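Local coordinates for RabGDI protein (Plasmodium falciparum 3D7, PDB 3P1W) that probably acts as a Rab GDP-dissociation inhibitor, keeping Rab GTPases in their GDP-bound state during vesicle traffic in the malaria parasite, at residues 319-324 and 415-420. Residues are numbered along the deposited sequence; the frame is centred on the assembly and turned at random.
Sequences KIKKIG and LYVSTS
With CG1 of Ile-320 set between its backbone N and carbonyl carbon (chi1 55°) and CG of Tyr-416 anti to its carbonyl carbon (chi1 -65°), the isoleucine tip comes over one ring face. Its CD1 lies 3.9 Å from the Tyr-416 ring centroid and 19° off the normal, a CH-pi contact displaced toward the rim at Tyr-416 CD1. Lys-322 adds aliphatic packing at the same ring, its CB 3.7 Å from Tyr-416 CE1, before its extended chain carries NZ off to a salt bridge with Asp-414. Met-314 touches both Ile-320 and Tyr-416, joining this cluster to the neighbouring loop.

On the face bearing Lys-321 and Val-417, the two side chains run alongside each other, with Lys-321 CE 3.8 Å from Val-417 CG2. Ile-323 meets Val-417 nearly at a right angle, its CD1 3.7 Å from Val-417 CG1, while its CG1 packs on Leu-415 CB.

Lys-321 N gives a hydrogen bond to Val-417 O at 2.9 Å, and Val-417 N gives one back to Lys-321 O. Past them, Leu-415 O accepts from Ile-323 N, but Leu-415 N reaches one residue further, to Gly-324 O at 2.8 Å. Thus Ile-323 and Gly-324 together face Leu-415, the pattern of a beta bulge. At the other end Thr-419 N adds a hydrogen bond to Lys-319 O, approaching from above the carbonyl plane.

This is a twisted antiparallel strand pair with 320-333 leaving the 305-308 region and 405-418 returning toward 427-429, consistent with the paired connections between the Rossmann-like sheet and the second sheet in the GDI fold.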
loop_
_atom_site.group_PDB
_atom_site.type_symbol
_atom_site.label_atom_id
_atom_site.label_comp_id
_atom_site.label_asym_id
_atom_site.label_seq_id
_atom_site.Cartn_x
_atom_site.Cartn_y
_atom_site.Cartn_z
ATOM N N LYS A 319 -21.251 -11.106 4.736
ATOM C CA LYS A 319 -20.708 -9.822 4.281
ATOM C C LYS A 319 -19.217 -9.913 4.014
ATOM O O LYS A 319 -18.737 -9.356 3.033
ATOM C CB LYS A 319 -20.924 -8.721 5.308
ATOM C CG LYS A 319 -22.378 -8.277 5.506
ATOM C CD LYS A 319 -23.080 -7.932 4.196
ATOM C CE LYS A 319 -22.495 -6.731 3.485
ATOM N NZ LYS A 319 -23.174 -6.441 2.197
ATOM N N ILE A 320 -18.503 -10.602 4.890
ATOM C CA ILE A 320 -17.052 -10.729 4.758
ATOM C C ILE A 320 -16.606 -12.163 4.964
ATOM O O ILE A 320 -17.286 -12.964 5.620
ATOM C CB ILE A 320 -16.290 -9.819 5.749
ATOM C CG1 ILE A 320 -16.746 -10.078 7.187
ATOM C CG2 ILE A 320 -16.484 -8.345 5.362
ATOM C CD1 ILE A 320 -16.143 -9.130 8.196
ATOM N N LYS A 321 -15.441 -12.460 4.401
ATOM C CA LYS A 321 -14.825 -13.766 4.508
ATOM C C LYS A 321 -13.387 -13.526 4.939
ATOM O O LYS A 321 -12.720 -12.703 4.348
ATOM C CB LYS A 321 -14.865 -14.398 3.135
ATOM C CG LYS A 321 -14.068 -15.671 2.894
ATOM C CD LYS A 321 -14.423 -16.234 1.499
ATOM C CE LYS A 321 -13.933 -15.322 0.332
ATOM N NZ LYS A 321 -14.590 -15.666 -0.991
ATOM N N LYS A 322 -12.934 -14.228 5.973
ATOM C CA LYS A 322 -11.548 -14.172 6.395
ATOM C C LYS A 322 -10.690 -15.020 5.449
ATOM O O LYS A 322 -10.993 -16.206 5.186
ATOM C CB LYS A 322 -11.421 -14.614 7.857
ATOM C CG LYS A 322 -9.991 -14.622 8.411
ATOM C CD LYS A 322 -9.941 -15.066 9.882
ATOM C CE LYS A 322 -8.532 -15.571 10.300
ATOM N NZ LYS A 322 -8.273 -15.516 11.823
ATOM N N ILE A 323 -9.631 -14.420 4.907
ATOM C CA ILE A 323 -8.736 -15.136 3.982
ATOM C C ILE A 323 -7.354 -15.424 4.547
ATOM O O ILE A 323 -6.519 -16.040 3.855
ATOM C CB ILE A 323 -8.566 -14.409 2.623
ATOM C CG1 ILE A 323 -7.925 -13.010 2.771
ATOM C CG2 ILE A 323 -9.891 -14.343 1.901
ATOM C CD1 ILE A 323 -7.527 -12.353 1.420
ATOM N N GLY A 324 -7.104 -14.964 5.775
ATOM C CA GLY A 324 -5.782 -15.085 6.380
ATOM C C GLY A 324 -5.520 -14.013 7.426
ATOM O O GLY A 324 -6.464 -13.429 7.986
ATOM N N LEU A 415 -7.360 -10.732 7.936
ATOM C CA LEU A 415 -7.602 -10.212 6.594
ATOM C C LEU A 415 -8.957 -10.681 6.107
ATOM O O LEU A 415 -9.204 -11.900 6.013
ATOM C CB LEU A 415 -6.541 -10.710 5.603
ATOM C CG LEU A 415 -5.099 -10.252 5.827
ATOM C CD1 LEU A 415 -4.116 -11.001 4.898
ATOM C CD2 LEU A 415 -4.995 -8.717 5.654
ATOM N N TYR A 416 -9.829 -9.700 5.828
ATOM C CA TYR A 416 -11.133 -9.920 5.250
ATOM C C TYR A 416 -11.232 -9.384 3.838
ATOM O O TYR A 416 -10.591 -8.379 3.468
ATOM C CB TYR A 416 -12.213 -9.227 6.069
ATOM C CG TYR A 416 -12.359 -9.800 7.429
ATOM C CD1 TYR A 416 -13.032 -11.012 7.623
ATOM C CD2 TYR A 416 -11.840 -9.143 8.541
ATOM C CE1 TYR A 416 -13.202 -11.541 8.904
ATOM C CE2 TYR A 416 -11.966 -9.688 9.818
ATOM C CZ TYR A 416 -12.664 -10.881 9.987
ATOM O OH TYR A 416 -12.823 -11.426 11.257
ATOM N N VAL A 417 -12.026 -10.085 3.054
ATOM C CA VAL A 417 -12.518 -9.572 1.803
ATOM C C VAL A 417 -14.035 -9.612 1.823
ATOM O O VAL A 417 -14.637 -10.317 2.615
ATOM C CB VAL A 417 -11.968 -10.366 0.592
ATOM C CG1 VAL A 417 -10.400 -10.283 0.509
ATOM C CG2 VAL A 417 -12.455 -11.830 0.583
ATOM N N SER A 418 -14.650 -8.860 0.935
ATOM C CA SER A 418 -16.095 -8.830 0.848
ATOM C C SER A 418 -16.563 -10.094 0.134
ATOM O O SER A 418 -15.839 -10.640 -0.672
ATOM C CB SER A 418 -16.522 -7.592 0.084
ATOM O OG SER A 418 -16.074 -7.694 -1.258
ATOM N N THR A 419 -17.762 -10.580 0.438
ATOM C CA THR A 419 -18.270 -11.806 -0.206
ATOM C C THR A 419 -18.911 -11.578 -1.587
ATOM O O THR A 419 -19.169 -12.535 -2.303
ATOM C CB THR A 419 -19.293 -12.510 0.671
ATOM O OG1 THR A 419 -20.294 -11.574 1.050
ATOM C CG2 THR A 419 -18.631 -13.094 1.915
ATOM N N SER A 420 -19.191 -10.332 -1.958
ATOM C CA SER A 420 -19.572 -10.040 -3.345
ATOM C C SER A 420 -19.200 -8.612 -3.738
ATOM O O SER A 420 -19.109 -7.724 -2.890
ATOM C CB SER A 420 -21.058 -10.290 -3.591
ATOM O OG SER A 420 -21.845 -9.239 -3.067
#